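Local coordinates for pmbA-related protein (Thermotoga maritima, PDB 1VL4) that is of uncertain function but, as a member of the PmbA/TldD family (peptidase U62), may act as a metallopeptidase, at residues V67-K72 against S93-K98; G74-Q79 against F88-S93; G351-E356 against I419-N424; E357-M362 against Y392-G397. All coordinates share one frame; numbering follows the deposited sequence.

Contact 1: V67-K72 against S93-K98; sequences VLKDGK and SNLQVK
Leu95 of the 3-10 turn 94-96 leans against the beta hairpin joining strands 51-69 and 72-78, whose type I' turn runs from Lys69 to Lys72. Strand 72-78 is outermost in the antiparallel sheet of this chain, with 51-69 next to it. Inside the hairpin, Lys69 N gives a 2.8 Å bond to Lys72 O, and Lys72 N returns one to Lys69 O, the paired bonds of a two-residue hairpin loop with Asp70 and Gly71 at its corner. The leucine side chain reaches toward the base of the turn. CB points at the hairpin but has none of its atoms within 4.2 Å; CG follows, beside the backbone N and anti to the carbonyl carbon (chi1 -82°), and there the chain forks. Leu95 CD1 meets Lys69 CB 3.7 Å away, the two side chains crossing at about a right angle, while the extended lysine carries its ammonium away. Leu95 CD2 lies between the two strands, 3.2 Å from Lys72 O and 3.6 Å from Val67 O. With an alanine at this position, Lys69 CB and the carbonyls of Val67 and Lys72 would probably lose their apolar cover, and the 93-98 loop could shift against the turn. Next to the leucine, Gln96 NE2 binds Ser93 O at 2.9 Å, the oxygen lying close to the glutamine amide plane. The second subunit packs on this loop as well, its Val128 on Val97 and its Leu52 on Lys98. On the solvent side the aliphatic part of Lys72 passes the end of the loop, with Lys72 CD 3.5 Å from Lys98 O.

Contact 2: G74-Q79 against F88-S93; sequences GTFRTQ and FEEALS
Ala91, Phe76 and Glu90 carry most of the contact, in which helix 84-93 lies on strand 72-78, outermost in the long antiparallel sheet of this chain. The short segments run at 139° to each other, their axes approaching to 5.8 Å. Gly74 and Ala91 permit such closeness: Gly74 CA comes 3.1 Å from Ala91 O in a CA-H...O contact, where any CB on the glycine would collide with that oxygen. Ala91 CB, in turn, rests 3.7 Å from Gly74 O. Thr75, whose CA is 4.6 Å from Ala91 CA, turns its side chain away. Two residues along the strand from Gly74, Phe76 has its ring swung anti to the backbone N (chi1 178°), which turns one ring face to Glu90. Glu90 CG sits over that face, 4.0 Å from the Phe76 centroid and toward the rim, a CH-pi contact. The glutamate chain bends at chi2, and its carboxylate plane is 71° from that of the ring. A serine at Phe76 would probably take away the surface on which Glu90 CG rests, opening a gap beneath the helix and freeing the glutamate to turn. Arg41 of the second subunit packs on Phe76 and makes a long, weak ion pair with Glu90 OE2. The glutamate therefore plays two roles: its methylene joins the apolar helix-sheet packing, while its carboxylate faces the subunit interface, where nearby Asp57 of the second subunit would probably favour protonation and Arg41 would act the other way.

Contact 3: G351-E356 against I419-N424; sequences GEKSFE and IVLVGN
The loop 351-354 crosses the end of strand 419-422 with end-to-end directions 72° apart, and its backbone meets Val422 to Asn424 at close range, Lys353 and Gly423 having CA atoms 4.7 Å apart. Two weak, bent hydrogen bonds join the two segments: Gly351 N to Gly423 O at 3.0 Å, and Asn424 N to Lys353 O at 2.9 Å. The latter oxygen also receives Gly423 CA in a CA-H...O contact of 3.0 Å. Asn424 CG stands between its backbone N and carbonyl carbon (chi1 69°), which lays the amide along the loop: Asn424 CB is 3.3 Å from Gly351 O, and Asn424 OD1 is 3.5 Å from Ser354 CA. This loop leads into helix 355-362, and Ser354 is its N-cap, with OG capping a backbone N of the first turn; Glu357 OE1 answers by accepting from Ser354 N, the reciprocal pair of a capping box. On the strand side, Val422 CG1 packs 3.7 Å from Gly351 N. Leu421 extends toward the loop, where its CD2 lies 4.3 Å from Lys353 NZ, and both side chains also touch Leu358 of the helix.

Contact 4: E357-M362 against Y392-G397; sequences ELLKEM and YWVENG
Helix 355-362 covers one face of the mixed beta-sheet of the C-terminal region, and here its last turns meet the end of strand 384-395 and the tight turn into strand 398-404. Val394 is the apolar centre. Its CG2 touches Leu359 CD2 at 3.6 Å and Met362 CE at 3.7 Å, so that one methyl branch is shared by two side chains a turn apart on the helix. Both cross the valine at a slant. Met362 reaches it by running out anti to its backbone N (chi1 179°) and then folding at the thioether (chi3 68°), which turns CE back onto the valine. Val367 of the neighbouring strand 365-372 touches all three residues, and Leu238 of strand 233-239 packs on Leu359 and Met362. Beyond the valine the contact changes character. Gly397 CA comes within 4.1 Å of Lys360 CA and 3.6 Å of Leu359 O; a CB on this glycine would point toward the helix and collide with Lys360 NZ. The lysine chain bends at chi2 and chi4 and arches over the turn, its CD 3.3 Å from Gly397 O. That carbonyl oxygen is buried with no hydrogen-bonding partner in the model: the lysine offers it methylenes, while Lys360 NZ stays 3.9 Å from Gly397 O. Aliphatic side chains of a helix packed on a valine of a strand are typical of helix-on-sheet packing.

The four contacts form two pairs at opposite ends of the chain, with the centres of contacts 1 and 4 about 60 Å apart. Contacts 1 and 2 share Ser93 and hold helix 84-93 and its following loop to adjacent strands of one antiparallel sheet; both also touch the second subunit. Contact 1 is a surface contact with exposed lysines, contact 2 a buried one. Contacts 3 and 4 use helix 355-362 and the C-terminal sheet, and no other chain of the assembly reaches them. Contact 3, partly buried at the start of that helix, is mainly polar backbone, whereas buried contact 4 depends on methyl packing. Lys353 and Leu421 of contact 3 also reach Glu361 of contact 4.

Contact 1: V67-K72 against S93-K98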
# COMPACT_ATOMS: atom_id res chain seq x y z
N VAL A 67 -23.70 9.07 11.00
CA VAL A 67 -24.90 9.30 11.82
C VAL A 67 -24.73 8.59 13.17
O VAL A 67 -24.28 7.43 13.21
CB VAL A 67 -26.13 8.79 11.13
CG1 VAL A 67 -27.33 8.85 12.04
CG2 VAL A 67 -26.38 9.60 9.84
N LEU A 68 -25.11 9.29 14.26
CA LEU A 68 -24.89 8.85 15.66
C LEU A 68 -26.25 8.70 16.31
O LEU A 68 -27.05 9.61 16.29
CB LEU A 68 -24.04 9.84 16.38
CG LEU A 68 -23.76 9.63 17.87
CD1 LEU A 68 -22.91 8.40 18.11
CD2 LEU A 68 -23.05 10.88 18.39
N LYS A 69 -26.56 7.49 16.77
CA LYS A 69 -27.79 7.23 17.51
C LYS A 69 -27.50 6.29 18.68
O LYS A 69 -27.05 5.19 18.47
CB LYS A 69 -28.84 6.59 16.61
CG LYS A 69 -30.26 6.61 17.18
CD LYS A 69 -31.19 5.88 16.24
CE LYS A 69 -32.65 5.86 16.69
NZ LYS A 69 -33.42 4.91 15.83
N ASP A 70 -27.74 6.77 19.90
CA ASP A 70 -27.61 5.98 21.13
C ASP A 70 -26.21 5.45 21.23
O ASP A 70 -26.01 4.29 21.57
CB ASP A 70 -28.60 4.81 21.20
CG ASP A 70 -30.05 5.26 21.27
OD1 ASP A 70 -30.32 6.29 21.94
OD2 ASP A 70 -30.93 4.57 20.68
N GLY A 71 -25.25 6.29 20.87
CA GLY A 71 -23.85 5.97 20.96
C GLY A 71 -23.31 5.04 19.88
O GLY A 71 -22.15 4.72 19.93
N LYS A 72 -24.16 4.61 18.95
CA LYS A 72 -23.77 3.80 17.82
C LYS A 72 -23.65 4.71 16.60
O LYS A 72 -24.45 5.66 16.47
CB LYS A 72 -24.81 2.74 17.56
CG LYS A 72 -24.72 1.54 18.46
CD LYS A 72 -25.80 0.55 18.09
CE LYS A 72 -26.31 -0.17 19.34
NZ LYS A 72 -27.09 -1.37 18.95
N SER A 93 -28.74 2.97 7.78
CA SER A 93 -28.85 1.54 7.71
C SER A 93 -27.60 0.85 8.29
O SER A 93 -27.71 -0.22 8.86
CB SER A 93 -29.21 1.07 6.28
OG SER A 93 -28.88 -0.29 6.15
N ASN A 94 -26.43 1.44 8.18
CA ASN A 94 -25.25 0.87 8.77
C ASN A 94 -25.14 0.96 10.30
O ASN A 94 -24.16 0.46 10.88
CB ASN A 94 -24.00 1.46 8.12
CG ASN A 94 -23.87 1.07 6.62
OD1 ASN A 94 -24.44 0.09 6.17
ND2 ASN A 94 -23.09 1.85 5.89
N LEU A 95 -26.08 1.64 10.94
CA LEU A 95 -26.11 1.65 12.42
C LEU A 95 -26.20 0.24 13.00
O LEU A 95 -25.64 -0.02 14.03
CB LEU A 95 -27.29 2.46 12.96
CG LEU A 95 -27.05 3.96 13.03
CD1 LEU A 95 -28.37 4.62 13.46
CD2 LEU A 95 -25.92 4.37 13.96
N GLN A 96 -26.90 -0.65 12.32
CA GLN A 96 -27.01 -2.05 12.76
C GLN A 96 -25.73 -2.92 12.66
O GLN A 96 -25.72 -4.07 13.10
CB GLN A 96 -28.12 -2.72 11.96
CG GLN A 96 -27.75 -2.86 10.52
CD GLN A 96 -28.83 -3.40 9.67
OE1 GLN A 96 -29.14 -4.58 9.73
NE2 GLN A 96 -29.39 -2.55 8.82
N VAL A 97 -24.67 -2.42 12.04
CA VAL A 97 -23.44 -3.22 11.83
C VAL A 97 -22.69 -3.31 13.18
O VAL A 97 -21.55 -2.85 13.34
CB VAL A 97 -22.59 -2.61 10.65
CG1 VAL A 97 -21.37 -3.45 10.35
CG2 VAL A 97 -23.46 -2.48 9.39
N LYS A 98 -23.40 -3.91 14.16
CA LYS A 98 -23.23 -3.68 15.65
C LYS A 98 -24.18 -2.56 16.14
O LYS A 98 -23.95 -1.37 15.88
CB LYS A 98 -21.76 -3.43 16.11
CG LYS A 98 -21.17 -4.53 17.01
CD LYS A 98 -21.04 -5.85 16.24
CE LYS A 98 -20.56 -7.01 17.10
NZ LYS A 98 -20.96 -8.31 16.48

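Contact 2: G74-Q79 against F88-S93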
# COMPACT_ATOMS: atom_id res chain seq x y z
N GLY A 74 -23.14 4.96 12.12
CA GLY A 74 -23.40 4.37 10.80
C GLY A 74 -22.72 5.33 9.84
O GLY A 74 -22.85 6.56 9.99
N THR A 75 -21.91 4.83 8.90
CA THR A 75 -21.07 5.72 8.05
C THR A 75 -21.15 5.33 6.56
O THR A 75 -21.00 4.14 6.25
CB THR A 75 -19.59 5.66 8.53
OG1 THR A 75 -19.52 5.91 9.93
CG2 THR A 75 -18.68 6.69 7.79
N PHE A 76 -21.31 6.34 5.67
CA PHE A 76 -21.30 6.15 4.18
C PHE A 76 -20.31 7.19 3.60
O PHE A 76 -20.26 8.34 4.08
CB PHE A 76 -22.67 6.29 3.56
CG PHE A 76 -22.67 6.14 2.06
CD1 PHE A 76 -22.14 4.99 1.46
CD2 PHE A 76 -23.12 7.18 1.24
CE1 PHE A 76 -22.15 4.83 0.03
CE2 PHE A 76 -23.12 7.04 -0.16
CZ PHE A 76 -22.63 5.84 -0.77
N ARG A 77 -19.42 6.74 2.71
CA ARG A 77 -18.45 7.62 2.05
C ARG A 77 -18.82 7.73 0.59
O ARG A 77 -19.22 6.75 -0.07
CB ARG A 77 -17.01 7.11 2.23
CG ARG A 77 -16.59 7.00 3.72
CD ARG A 77 -15.07 7.01 3.93
N THR A 78 -18.73 8.95 0.08
CA THR A 78 -19.14 9.26 -1.32
C THR A 78 -18.11 10.26 -1.86
O THR A 78 -17.48 10.98 -1.09
CB THR A 78 -20.58 9.75 -1.40
OG1 THR A 78 -20.97 9.84 -2.77
CG2 THR A 78 -20.79 11.10 -0.72
N GLN A 79 -17.82 10.16 -3.16
CA GLN A 79 -16.99 11.12 -3.88
C GLN A 79 -17.93 11.97 -4.77
O GLN A 79 -17.46 12.63 -5.65
CB GLN A 79 -15.90 10.42 -4.72
CG GLN A 79 -14.71 10.04 -3.90
CD GLN A 79 -13.71 9.17 -4.59
OE1 GLN A 79 -13.83 8.86 -5.79
NE2 GLN A 79 -12.70 8.74 -3.83
N PHE A 88 -27.87 9.62 3.50
CA PHE A 88 -28.28 9.56 4.87
C PHE A 88 -28.89 8.21 5.19
O PHE A 88 -28.53 7.57 6.18
CB PHE A 88 -29.24 10.73 5.18
CG PHE A 88 -29.87 10.66 6.54
CD1 PHE A 88 -31.05 9.96 6.73
CD2 PHE A 88 -29.26 11.29 7.64
CE1 PHE A 88 -31.66 9.88 7.98
CE2 PHE A 88 -29.86 11.21 8.90
CZ PHE A 88 -31.07 10.50 9.06
N GLU A 89 -29.80 7.75 4.34
CA GLU A 89 -30.47 6.48 4.56
C GLU A 89 -29.46 5.31 4.56
O GLU A 89 -29.61 4.35 5.33
CB GLU A 89 -31.59 6.26 3.53
CG GLU A 89 -32.79 7.25 3.63
CD GLU A 89 -33.56 7.24 4.97
OE1 GLU A 89 -33.43 6.28 5.77
OE2 GLU A 89 -34.33 8.22 5.21
N GLU A 90 -28.42 5.42 3.75
CA GLU A 90 -27.36 4.42 3.71
C GLU A 90 -26.59 4.40 5.03
O GLU A 90 -26.36 3.35 5.61
CB GLU A 90 -26.44 4.72 2.53
CG GLU A 90 -25.41 3.66 2.24
CD GLU A 90 -25.97 2.36 1.66
OE1 GLU A 90 -27.18 2.20 1.40
OE2 GLU A 90 -25.16 1.44 1.52
N ALA A 91 -26.24 5.57 5.54
CA ALA A 91 -25.49 5.67 6.82
C ALA A 91 -26.36 5.15 7.96
O ALA A 91 -25.87 4.45 8.85
CB ALA A 91 -25.08 7.09 7.10
N LEU A 92 -27.64 5.50 7.92
CA LEU A 92 -28.56 5.08 8.96
C LEU A 92 -28.65 3.55 8.97
O LEU A 92 -28.57 2.87 10.02
CB LEU A 92 -29.94 5.70 8.67
CG LEU A 92 -30.90 5.83 9.84
CD1 LEU A 92 -30.40 6.87 10.82
CD2 LEU A 92 -32.33 6.16 9.34
N SER A 93 -28.74 2.97 7.78
CA SER A 93 -28.85 1.54 7.71
C SER A 93 -27.60 0.85 8.29
O SER A 93 -27.71 -0.22 8.86
CB SER A 93 -29.21 1.07 6.28
OG SER A 93 -28.88 -0.29 6.15

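Contact 3: G351-E356 against I419-N424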
# COMPACT_ATOMS: atom_id res chain seq x y z
N GLY A 351 19.18 19.80 21.90
CA GLY A 351 20.06 20.38 22.87
C GLY A 351 20.94 21.38 22.16
O GLY A 351 20.53 21.95 21.16
N GLU A 352 22.17 21.54 22.63
CA GLU A 352 23.01 22.68 22.22
C GLU A 352 24.20 22.32 21.35
O GLU A 352 24.88 23.21 20.84
CB GLU A 352 23.47 23.45 23.47
CG GLU A 352 22.28 23.96 24.30
CD GLU A 352 22.68 24.73 25.56
OE1 GLU A 352 23.74 24.43 26.16
OE2 GLU A 352 21.90 25.63 25.96
N LYS A 353 24.47 21.04 21.15
CA LYS A 353 25.67 20.65 20.41
C LYS A 353 25.41 20.52 18.90
O LYS A 353 24.40 19.97 18.47
CB LYS A 353 26.22 19.33 20.94
CG LYS A 353 26.68 19.32 22.42
CD LYS A 353 27.82 20.24 22.66
CE LYS A 353 28.63 19.87 23.94
NZ LYS A 353 27.77 19.70 25.14
N SER A 354 26.33 21.01 18.08
CA SER A 354 26.23 20.76 16.66
C SER A 354 26.61 19.30 16.39
O SER A 354 27.13 18.61 17.28
CB SER A 354 27.20 21.66 15.91
OG SER A 354 28.51 21.29 16.25
N PHE A 355 26.38 18.85 15.16
CA PHE A 355 26.84 17.53 14.75
C PHE A 355 28.35 17.34 14.98
O PHE A 355 28.83 16.31 15.51
CB PHE A 355 26.47 17.28 13.29
CG PHE A 355 26.73 15.89 12.85
CD1 PHE A 355 25.78 14.90 13.00
CD2 PHE A 355 27.94 15.55 12.30
CE1 PHE A 355 26.05 13.62 12.61
CE2 PHE A 355 28.20 14.26 11.90
CZ PHE A 355 27.25 13.30 12.05
N GLU A 356 29.11 18.31 14.52
CA GLU A 356 30.56 18.27 14.67
C GLU A 356 30.99 18.17 16.14
O GLU A 356 31.96 17.48 16.45
CB GLU A 356 31.15 19.53 14.01
CG GLU A 356 32.69 19.65 14.02
CD GLU A 356 33.41 18.41 13.51
OE1 GLU A 356 32.91 17.77 12.55
OE2 GLU A 356 34.49 18.09 14.07
N ILE A 419 20.19 7.67 25.11
CA ILE A 419 20.53 8.97 24.47
C ILE A 419 21.15 9.89 25.55
O ILE A 419 20.47 10.35 26.45
CB ILE A 419 19.34 9.61 23.75
CG1 ILE A 419 18.96 8.77 22.51
CG2 ILE A 419 19.70 11.06 23.30
CD1 ILE A 419 17.55 9.07 21.92
N VAL A 420 22.45 10.11 25.47
CA VAL A 420 23.13 10.91 26.47
C VAL A 420 23.35 12.37 26.05
O VAL A 420 23.54 13.22 26.90
CB VAL A 420 24.48 10.23 26.91
CG1 VAL A 420 24.21 8.85 27.49
CG2 VAL A 420 25.50 10.14 25.77
N LEU A 421 23.32 12.66 24.76
CA LEU A 421 23.44 14.02 24.23
C LEU A 421 22.65 14.19 22.96
O LEU A 421 22.64 13.31 22.10
CB LEU A 421 24.89 14.34 23.89
CG LEU A 421 25.89 14.74 24.96
CD1 LEU A 421 27.27 14.83 24.28
CD2 LEU A 421 25.50 16.07 25.65
N VAL A 422 22.02 15.37 22.85
CA VAL A 422 21.10 15.71 21.76
C VAL A 422 21.64 16.95 21.05
O VAL A 422 22.00 17.93 21.68
CB VAL A 422 19.68 15.96 22.31
CG1 VAL A 422 18.67 16.24 21.22
CG2 VAL A 422 19.22 14.74 23.17
N GLY A 423 21.63 16.89 19.73
CA GLY A 423 22.14 17.97 18.87
C GLY A 423 21.15 19.09 18.64
O GLY A 423 20.01 19.06 19.11
N ASN A 424 21.58 20.05 17.83
CA ASN A 424 20.78 21.21 17.54
C ASN A 424 20.50 21.26 16.02
O ASN A 424 20.04 22.26 15.50
CB ASN A 424 21.46 22.48 18.09
CG ASN A 424 22.73 22.83 17.33
OD1 ASN A 424 23.06 22.22 16.33
ND2 ASN A 424 23.46 23.82 17.82

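Contact 4: E357-M362 against Y392-G397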
# COMPACT_ATOMS: atom_id res chain seq x y z
N GLU A 357 30.27 18.86 17.03
CA GLU A 357 30.51 18.77 18.47
C GLU A 357 30.17 17.39 19.03
O GLU A 357 30.92 16.82 19.81
CB GLU A 357 29.74 19.86 19.23
CG GLU A 357 30.33 21.26 19.01
CD GLU A 357 29.50 22.40 19.61
OE1 GLU A 357 28.26 22.47 19.42
OE2 GLU A 357 30.12 23.25 20.26
N LEU A 358 29.06 16.83 18.57
CA LEU A 358 28.70 15.45 18.90
C LEU A 358 29.74 14.42 18.44
O LEU A 358 30.01 13.45 19.16
CB LEU A 358 27.31 15.11 18.31
CG LEU A 358 26.09 15.82 18.88
CD1 LEU A 358 24.86 15.19 18.28
CD2 LEU A 358 25.99 15.86 20.41
N LEU A 359 30.28 14.59 17.25
CA LEU A 359 31.39 13.75 16.77
C LEU A 359 32.56 13.78 17.74
O LEU A 359 33.11 12.73 18.15
CB LEU A 359 31.90 14.24 15.42
CG LEU A 359 31.11 13.75 14.21
CD1 LEU A 359 31.55 14.53 12.96
CD2 LEU A 359 31.32 12.27 14.03
N LYS A 360 32.93 15.01 18.08
CA LYS A 360 34.04 15.27 18.97
C LYS A 360 33.76 14.63 20.32
O LYS A 360 34.63 13.93 20.88
CB LYS A 360 34.26 16.78 19.11
CG LYS A 360 35.40 17.41 18.28
CD LYS A 360 35.43 16.94 16.83
CE LYS A 360 36.74 17.33 16.16
NZ LYS A 360 37.93 16.67 16.79
N GLU A 361 32.57 14.85 20.87
CA GLU A 361 32.23 14.25 22.18
C GLU A 361 32.24 12.72 22.14
O GLU A 361 32.71 12.09 23.07
CB GLU A 361 30.86 14.68 22.66
CG GLU A 361 30.71 16.14 22.97
CD GLU A 361 31.12 16.47 24.36
OE1 GLU A 361 31.73 15.61 25.03
OE2 GLU A 361 30.82 17.61 24.79
N MET A 362 31.66 12.12 21.09
CA MET A 362 31.69 10.68 20.95
C MET A 362 33.12 10.14 20.84
O MET A 362 33.45 9.12 21.43
CB MET A 362 30.91 10.23 19.72
CG MET A 362 30.94 8.68 19.56
SD MET A 362 29.89 8.06 18.25
CE MET A 362 30.74 8.70 16.81
N TYR A 392 29.27 5.50 9.19
CA TYR A 392 30.69 5.81 9.13
C TYR A 392 31.35 5.35 10.43
O TYR A 392 30.67 5.25 11.45
CB TYR A 392 30.86 7.34 8.99
CG TYR A 392 30.20 7.88 7.75
CD1 TYR A 392 28.84 8.11 7.73
CD2 TYR A 392 30.92 8.08 6.56
CE1 TYR A 392 28.20 8.55 6.58
CE2 TYR A 392 30.28 8.54 5.39
CZ TYR A 392 28.92 8.77 5.42
OH TYR A 392 28.22 9.23 4.30
N TRP A 393 32.66 5.13 10.37
CA TRP A 393 33.51 4.90 11.53
C TRP A 393 34.17 6.24 11.89
O TRP A 393 34.62 6.98 11.01
CB TRP A 393 34.58 3.84 11.25
CG TRP A 393 35.46 3.61 12.43
CD1 TRP A 393 36.77 3.97 12.58
CD2 TRP A 393 35.07 3.01 13.68
NE1 TRP A 393 37.22 3.62 13.83
CE2 TRP A 393 36.18 3.05 14.53
CE3 TRP A 393 33.88 2.47 14.16
CZ2 TRP A 393 36.15 2.54 15.82
CZ3 TRP A 393 33.85 1.96 15.44
CH2 TRP A 393 34.96 2.00 16.25
N VAL A 394 34.21 6.55 13.19
CA VAL A 394 34.81 7.76 13.68
C VAL A 394 35.96 7.35 14.58
O VAL A 394 35.82 6.49 15.42
CB VAL A 394 33.79 8.57 14.50
CG1 VAL A 394 34.41 9.81 15.15
CG2 VAL A 394 32.61 8.95 13.64
N GLU A 395 37.12 7.95 14.37
CA GLU A 395 38.20 7.90 15.36
C GLU A 395 38.77 9.29 15.57
O GLU A 395 38.87 10.09 14.64
CB GLU A 395 39.29 6.88 15.02
CG GLU A 395 39.31 6.44 13.58
CD GLU A 395 40.34 5.36 13.31
OE1 GLU A 395 40.75 4.65 14.27
OE2 GLU A 395 40.74 5.22 12.12
N ASN A 396 39.13 9.56 16.81
CA ASN A 396 39.61 10.86 17.23
C ASN A 396 38.71 12.00 16.85
O ASN A 396 39.20 13.06 16.51
CB ASN A 396 41.02 11.10 16.67
CG ASN A 396 42.00 10.14 17.24
OD1 ASN A 396 42.15 10.06 18.47
ND2 ASN A 396 42.65 9.36 16.36
N GLY A 397 37.40 11.79 16.91
CA GLY A 397 36.43 12.85 16.67
C GLY A 397 36.19 13.24 15.22
O GLY A 397 35.53 14.26 14.93